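Local structure of chicken beta-microseminoprotein-like 3 (6RWC) at residues E28-C33 with G59-K64; R69-K72 with I78-K81. The protein is of unknown function but belongs to the beta-microseminoprotein (PSP-94) family and occurs in chicken egg white. One frame throughout, in Å; residues are numbered along the deposited sequence.

Interaction 1 of 2, residues E28-C33 with G59-K64; sequences EDCYQC and GLFHKK. With SO4 (sulfate ion), chain C.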
ATOM      1  N   GLU A  28      -6.630  -6.450   0.787  1.00 35.73           N
ATOM      2  CA  GLU A  28      -7.678  -5.773   0.032  1.00 45.67           C
ATOM      3  C   GLU A  28      -7.600  -4.259   0.162  1.00 37.00           C
ATOM      4  O   GLU A  28      -8.203  -3.548  -0.649  1.00 38.60           O
ATOM      5  CB  GLU A  28      -9.057  -6.254   0.491  1.00 47.54           C
ATOM      6  CG  GLU A  28      -9.338  -7.719   0.205  1.00 53.49           C
ATOM      7  CD  GLU A  28     -10.686  -8.167   0.740  1.00 67.08           C
ATOM      8  OE1 GLU A  28     -11.355  -7.359   1.419  1.00 70.88           O
ATOM      9  OE2 GLU A  28     -11.076  -9.324   0.482  1.00 70.74           O
ATOM     10  N   ASP A  29      -6.886  -3.749   1.165  1.00 35.41           N
ATOM     11  CA  ASP A  29      -6.751  -2.315   1.381  1.00 39.10           C
ATOM     12  C   ASP A  29      -5.332  -1.828   1.099  1.00 38.85           C
ATOM     13  O   ASP A  29      -4.859  -0.880   1.731  1.00 30.82           O
ATOM     14  CB  ASP A  29      -7.174  -1.940   2.801  1.00 40.45           C
ATOM     15  CG  ASP A  29      -6.377  -2.671   3.859  1.00 44.00           C
ATOM     16  OD1 ASP A  29      -5.893  -3.786   3.574  1.00 42.47           O
ATOM     17  OD2 ASP A  29      -6.240  -2.134   4.977  1.00 51.98           O
ATOM     18  N   CYS A  30      -4.643  -2.483   0.162  1.00 34.99           N
ATOM     19  CA  CYS A  30      -3.366  -2.006  -0.375  1.00 29.82           C
ATOM     20  C   CYS A  30      -2.271  -1.961   0.691  1.00 33.10           C
ATOM     21  O   CYS A  30      -1.509  -0.996   0.790  1.00 26.61           O
ATOM     22  CB  CYS A  30      -3.529  -0.645  -1.052  1.00 31.97           C
ATOM     23  SG  CYS A  30      -4.127  -0.750  -2.751  1.00 35.86           S
ATOM     24  N   TYR A  31      -2.194  -3.016   1.494  1.00 27.92           N
ATOM     25  CA  TYR A  31      -1.050  -3.286   2.350  1.00 28.16           C
ATOM     26  C   TYR A  31      -0.347  -4.534   1.838  1.00 30.68           C
ATOM     27  O   TYR A  31      -0.985  -5.446   1.306  1.00 34.55           O
ATOM     28  CB  TYR A  31      -1.469  -3.502   3.810  1.00 24.95           C
ATOM     29  CG  TYR A  31      -1.800  -2.244   4.588  1.00 30.66           C
ATOM     30  CD1 TYR A  31      -2.979  -1.545   4.356  1.00 36.53           C
ATOM     31  CD2 TYR A  31      -0.948  -1.775   5.580  1.00 30.74           C
ATOM     32  CE1 TYR A  31      -3.288  -0.401   5.073  1.00 37.59           C
ATOM     33  CE2 TYR A  31      -1.249  -0.629   6.303  1.00 33.75           C
ATOM     34  CZ  TYR A  31      -2.422   0.053   6.046  1.00 34.70           C
ATOM     35  OH  TYR A  31      -2.728   1.191   6.762  1.00 38.06           O
ATOM     36  N   GLN A  32       0.973  -4.568   1.984  1.00 27.46           N
ATOM     37  CA  GLN A  32       1.734  -5.791   1.769  1.00 24.72           C
ATOM     38  C   GLN A  32       2.172  -6.331   3.120  1.00 27.31           C
ATOM     39  O   GLN A  32       2.833  -5.625   3.889  1.00 26.15           O
ATOM     40  CB  GLN A  32       2.957  -5.575   0.879  1.00 25.33           C
ATOM     41  CG  GLN A  32       3.848  -6.818   0.814  1.00 27.42           C
ATOM     42  CD  GLN A  32       4.892  -6.756  -0.281  1.00 36.86           C
ATOM     43  OE1 GLN A  32       6.090  -6.882  -0.025  1.00 42.55           O
ATOM     44  NE2 GLN A  32       4.441  -6.580  -1.515  1.00 38.86           N
ATOM     45  N   CYS A  33       1.800  -7.572   3.402  1.00 30.02           N
ATOM     46  CA  CYS A  33       2.135  -8.230   4.653  1.00 29.49           C
ATOM     47  C   CYS A  33       3.170  -9.322   4.418  1.00 27.91           C
ATOM     48  O   CYS A  33       3.205  -9.952   3.357  1.00 29.08           O
ATOM     49  CB  CYS A  33       0.890  -8.843   5.300  1.00 25.22           C
ATOM     50  SG  CYS A  33      -0.440  -7.689   5.695  1.00 29.76           S
ATOM     51  N   GLY A  59      -5.190  13.638  -8.105  1.00 23.60           N
ATOM     52  CA  GLY A  59      -4.653  12.296  -7.960  1.00 20.86           C
ATOM     53  C   GLY A  59      -5.677  11.254  -8.374  1.00 26.82           C
ATOM     54  O   GLY A  59      -6.834  11.296  -7.942  1.00 26.75           O
ATOM     55  N   LEU A  60      -5.252  10.320  -9.217  1.00 27.00           N
ATOM     56  CA  LEU A  60      -6.080   9.199  -9.642  1.00 27.44           C
ATOM     57  C   LEU A  60      -5.590   7.941  -8.940  1.00 27.31           C
ATOM     58  O   LEU A  60      -4.429   7.548  -9.105  1.00 26.47           O
ATOM     59  CB  LEU A  60      -6.032   9.021 -11.159  1.00 31.76           C
ATOM     60  CG  LEU A  60      -7.150   9.654 -11.991  1.00 38.95           C
ATOM     61  CD1 LEU A  60      -7.268  11.140 -11.711  1.00 37.93           C
ATOM     62  CD2 LEU A  60      -6.909   9.405 -13.473  1.00 39.78           C
ATOM     63  N   PHE A  61      -6.469   7.315  -8.165  1.00 31.36           N
ATOM     64  CA  PHE A  61      -6.132   6.091  -7.454  1.00 26.84           C
ATOM     65  C   PHE A  61      -6.364   4.883  -8.353  1.00 31.29           C
ATOM     66  O   PHE A  61      -7.428   4.752  -8.967  1.00 33.59           O
ATOM     67  CB  PHE A  61      -6.960   5.960  -6.177  1.00 28.47           C
ATOM     68  CG  PHE A  61      -6.793   4.637  -5.488  1.00 29.76           C
ATOM     69  CD1 PHE A  61      -7.774   3.665  -5.585  1.00 27.46           C
ATOM     70  CD2 PHE A  61      -5.646   4.358  -4.764  1.00 30.76           C
ATOM     71  CE1 PHE A  61      -7.620   2.441  -4.960  1.00 26.89           C
ATOM     72  CE2 PHE A  61      -5.485   3.136  -4.136  1.00 31.75           C
ATOM     73  CZ  PHE A  61      -6.474   2.175  -4.234  1.00 27.74           C
ATOM     74  N   HIS A  62      -5.368   4.006  -8.424  1.00 27.67           N
ATOM     75  CA  HIS A  62      -5.452   2.769  -9.191  1.00 36.95           C
ATOM     76  C   HIS A  62      -5.332   1.604  -8.221  1.00 33.48           C
ATOM     77  O   HIS A  62      -4.307   1.456  -7.548  1.00 31.18           O
ATOM     78  CB  HIS A  62      -4.362   2.706 -10.263  1.00 40.95           C
ATOM     79  CG  HIS A  62      -4.443   3.811 -11.269  1.00 45.61           C
ATOM     80  ND1 HIS A  62      -5.438   3.881 -12.220  1.00 53.70           N
ATOM     81  CD2 HIS A  62      -3.651   4.890 -11.474  1.00 49.12           C
ATOM     82  CE1 HIS A  62      -5.258   4.956 -12.966  1.00 55.20           C
ATOM     83  NE2 HIS A  62      -4.180   5.586 -12.533  1.00 52.18           N
ATOM     84  N   LYS A  63      -6.382   0.782  -8.153  1.00 32.21           N
ATOM     85  CA  LYS A  63      -6.451  -0.251  -7.124  1.00 33.50           C
ATOM     86  C   LYS A  63      -5.398  -1.330  -7.337  1.00 35.20           C
ATOM     87  O   LYS A  63      -4.756  -1.779  -6.378  1.00 41.10           O
ATOM     88  CB  LYS A  63      -7.851  -0.863  -7.103  1.00 40.77           C
ATOM     89  CG  LYS A  63      -8.067  -1.889  -6.010  1.00 45.29           C
ATOM     90  CD  LYS A  63      -7.918  -1.263  -4.637  1.00 45.15           C
ATOM     91  CE  LYS A  63      -8.211  -2.274  -3.549  1.00 47.55           C
ATOM     92  NZ  LYS A  63      -7.279  -3.431  -3.622  1.00 50.68           N
ATOM     93  N   LYS A  64      -5.209  -1.766  -8.585  1.00 37.80           N
ATOM     94  CA  LYS A  64      -4.298  -2.877  -8.851  1.00 41.46           C
ATOM     95  C   LYS A  64      -2.856  -2.509  -8.523  1.00 40.81           C
ATOM     96  O   LYS A  64      -2.121  -3.318  -7.944  1.00 37.85           O
ATOM     97  CB  LYS A  64      -4.423  -3.320 -10.310  1.00 48.32           C
ATOM     98  CG  LYS A  64      -3.653  -4.587 -10.647  1.00 57.02           C
TER
HETATM   99  S   SO4 C 101      -7.317  -0.363 -11.727  1.00 60.42           S
HETATM  100  O1  SO4 C 101      -5.889  -0.313 -11.426  1.00 60.67           O
HETATM  101  O2  SO4 C 101      -7.535   0.020 -13.119  1.00 67.72           O
HETATM  102  O3  SO4 C 101      -8.032   0.560 -10.850  1.00 53.70           O
HETATM  103  O4  SO4 C 101      -7.810  -1.721 -11.515  1.00 62.47           O
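The two backbones come closest at C30 and K63, whose CA atoms stay 7.6 Å apart, too far for strand pairing, so side chains bridge the gap. K63 begins with CG anti to its backbone N (chi1 -176°) and then bends at chi2 and chi4, which brings its ammonium to the carbonyl oxygen of E28. This is a weak hydrogen bond, K63 NZ to E28 O at 3.1 Å, and a long, flexible lysine suits such a span. Beside it the C30 sulfur points into the contact. SG lies 4.0 Å from F61 CZ and 5.3 Å from the centroid of the F61 ring, near the ring plane, a sulfur-aromatic contact made at the ring edge.

The placing of C30 reflects the two-part fold of the beta-microseminoproteins: its disulfide to C66 joins the four-stranded sheet that includes strand 31-35 to the hairpin of strands 57-62 and 67-72. V46 touches both C30 and F61, so the half-cystine and the aromatic ring share an apolar neighbour, although F61 itself remains exposed.

Past the end of strand 57-62 the chain turns, and successive amides hold a sulfate, probably taken from the crystallisation liquor: K63 N gives a hydrogen bond to O3 at 3.2 Å and K64 N another to O1 at 3.3 Å, while H62 CB lies against O1.

Interaction 2 of 2, residues R69-K72 with I78-K81; sequences RVVK and ISCK
V71 and S79 face each other as a single antiparallel bridge, a non-hydrogen-bonded pair with CA atoms 4.1 Å apart. Backbone bonds flank it: C80 N gives to V70 O at 2.8 Å, and K72 N to I78 O at 2.9 Å. The tight part gathers round C80, whose side chain points into the contact. Its CB meets V70 CG1 at 3.7 Å, and SG, turned anti to its own carbonyl carbon (chi1 -71°), packs on the V71 carbonyl carbon and 3.5 Å from K72 CD. A small half-cystine suits this position, where it also bonds to C57 and ties the irregular segment 78-81 to the hairpin. V70, a compact branched residue, is buried here with P49 and Y52 beside it.

The margins are looser. Exposed I78 touches the K72 aliphatic chain through CG2, while S79 OG accepts a bent hydrogen bond from R69 NE (3.1 Å, 141° at the hydrogen), tilted 26° out of the guanidinium plane. V71 CG1 lies over one guanidinium face. Shortening R69 to an alanine would probably leave S79 OG without this donor and V71 CG1 without its flat cover. Two backbone bonds and the disulfide are therefore the main ties holding the segment against the strand, whereas the bent bond between R69 and S79, at the more exposed margin, is probably a weaker polar addition.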
ATOM      1  N   ARG A  69      -1.677   8.424  -9.008  1.00 22.49           N
ATOM      2  CA  ARG A  69      -0.994   9.110 -10.095  1.00 27.73           C
ATOM      3  C   ARG A  69      -1.618  10.486 -10.285  1.00 28.61           C
ATOM      4  O   ARG A  69      -2.827  10.598 -10.507  1.00 22.81           O
ATOM      5  CB  ARG A  69      -1.074   8.293 -11.386  1.00 25.71           C
ATOM      6  CG  ARG A  69      -0.437   8.962 -12.597  1.00 41.15           C
ATOM      7  CD  ARG A  69      -0.204   7.956 -13.720  1.00 57.76           C
ATOM      8  NE  ARG A  69      -0.277   8.576 -15.041  1.00 65.29           N
ATOM      9  CZ  ARG A  69      -1.367   8.577 -15.802  1.00 69.69           C
ATOM     10  NH1 ARG A  69      -2.475   7.989 -15.373  1.00 73.47           N
ATOM     11  NH2 ARG A  69      -1.349   9.163 -16.991  1.00 70.90           N
ATOM     12  N   VAL A  70      -0.790  11.522 -10.200  1.00 30.87           N
ATOM     13  CA  VAL A  70      -1.246  12.903 -10.302  1.00 28.30           C
ATOM     14  C   VAL A  70      -1.270  13.313 -11.772  1.00 24.12           C
ATOM     15  O   VAL A  70      -0.237  13.294 -12.451  1.00 25.53           O
ATOM     16  CB  VAL A  70      -0.348  13.839  -9.478  1.00 28.71           C
ATOM     17  CG1 VAL A  70      -0.771  15.278  -9.664  1.00 23.47           C
ATOM     18  CG2 VAL A  70      -0.394  13.450  -8.004  1.00 27.87           C
ATOM     19  N   VAL A  71      -2.450  13.692 -12.262  1.00 26.31           N
ATOM     20  CA  VAL A  71      -2.660  14.003 -13.668  1.00 25.44           C
ATOM     21  C   VAL A  71      -3.365  15.348 -13.778  1.00 27.45           C
ATOM     22  O   VAL A  71      -3.901  15.877 -12.805  1.00 26.16           O
ATOM     23  CB  VAL A  71      -3.474  12.912 -14.389  1.00 32.90           C
ATOM     24  CG1 VAL A  71      -2.760  11.567 -14.293  1.00 26.78           C
ATOM     25  CG2 VAL A  71      -4.879  12.834 -13.803  1.00 25.73           C
ATOM     26  N   LYS A  72      -3.363  15.893 -14.993  1.00 26.96           N
ATOM     27  CA  LYS A  72      -4.034  17.158 -15.257  1.00 32.98           C
ATOM     28  C   LYS A  72      -5.549  16.983 -15.232  1.00 34.49           C
ATOM     29  O   LYS A  72      -6.083  15.991 -15.733  1.00 33.82           O
ATOM     30  CB  LYS A  72      -3.599  17.713 -16.614  1.00 29.46           C
ATOM     31  CG  LYS A  72      -2.128  18.094 -16.698  1.00 31.70           C
ATOM     32  CD  LYS A  72      -1.878  19.490 -16.146  1.00 29.10           C
ATOM     33  CE  LYS A  72      -0.414  19.884 -16.290  1.00 35.53           C
ATOM     34  NZ  LYS A  72      -0.151  21.259 -15.783  1.00 31.98           N
ATOM     35  N   ILE A  78      -2.200  13.203 -19.178  1.00 32.11           N
ATOM     36  CA  ILE A  78      -0.956  13.926 -18.943  1.00 32.04           C
ATOM     37  C   ILE A  78      -0.682  13.935 -17.445  1.00 34.39           C
ATOM     38  O   ILE A  78      -1.510  14.409 -16.659  1.00 32.95           O
ATOM     39  CB  ILE A  78      -1.025  15.356 -19.499  1.00 31.36           C
ATOM     40  CG1 ILE A  78      -1.319  15.335 -21.001  1.00 35.07           C
ATOM     41  CG2 ILE A  78       0.272  16.099 -19.217  1.00 31.18           C
ATOM     42  CD1 ILE A  78      -1.409  16.708 -21.627  1.00 35.83           C
ATOM     43  N   SER A  79       0.475  13.415 -17.048  1.00 32.77           N
ATOM     44  CA  SER A  79       0.857  13.419 -15.644  1.00 32.54           C
ATOM     45  C   SER A  79       1.416  14.780 -15.250  1.00 33.03           C
ATOM     46  O   SER A  79       2.040  15.476 -16.056  1.00 36.59           O
ATOM     47  CB  SER A  79       1.896  12.331 -15.361  1.00 36.39           C
ATOM     48  OG  SER A  79       1.402  11.048 -15.702  1.00 44.58           O
ATOM     49  N   CYS A  80       1.179  15.160 -13.999  1.00 30.77           N
ATOM     50  CA  CYS A  80       1.718  16.403 -13.470  1.00 35.65           C
ATOM     51  C   CYS A  80       3.035  16.144 -12.750  1.00 32.34           C
ATOM     52  O   CYS A  80       3.291  15.044 -12.251  1.00 31.35           O
ATOM     53  CB  CYS A  80       0.731  17.073 -12.512  1.00 40.61           C
ATOM     54  SG  CYS A  80      -0.738  17.783 -13.290  1.00 33.42           S
ATOM     55  N   LYS A  81       3.874  17.173 -12.706  1.00 34.24           N
ATOM     56  CA  LYS A  81       5.110  17.092 -11.943  1.00 36.00           C
ATOM     57  C   LYS A  81       4.794  17.043 -10.455  1.00 38.41           C
ATOM     58  O   LYS A  81       4.042  17.877  -9.940  1.00 36.97           O
ATOM     59  CB  LYS A  81       6.010  18.285 -12.257  1.00 40.58           C
ATOM     60  CG  LYS A  81       7.291  18.340 -11.437  1.00 50.57           C
ATOM     61  CD  LYS A  81       8.194  17.147 -11.718  1.00 50.66           C
ATOM     62  CE  LYS A  81       9.498  17.240 -10.935  1.00 53.66           C
ATOM     63  NZ  LYS A  81      10.405  16.096 -11.234  1.00 58.41           N
TER

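Overall arrangement
Interaction 1 closes before interaction 2 opens along the chain, and their centres are 18 Å apart. They meet in the hairpin of strands 57-62 and 67-72, where L60 N probably bonds to R69 O (2.8 Å) and L60 CD1 packs on V71 CG2. From this shared two-stranded sheet, interaction 1, near the middle of the molecule, reaches back to the four-stranded sheet, while interaction 2 lies about 20 Å from the chain's centre and adds the segment that follows strand 67-72. C30 in interaction 1 and C80 in interaction 2 are half-cystines, so the elongated, helix-free protein is cross-linked at the junction between its sheets and again towards its far end.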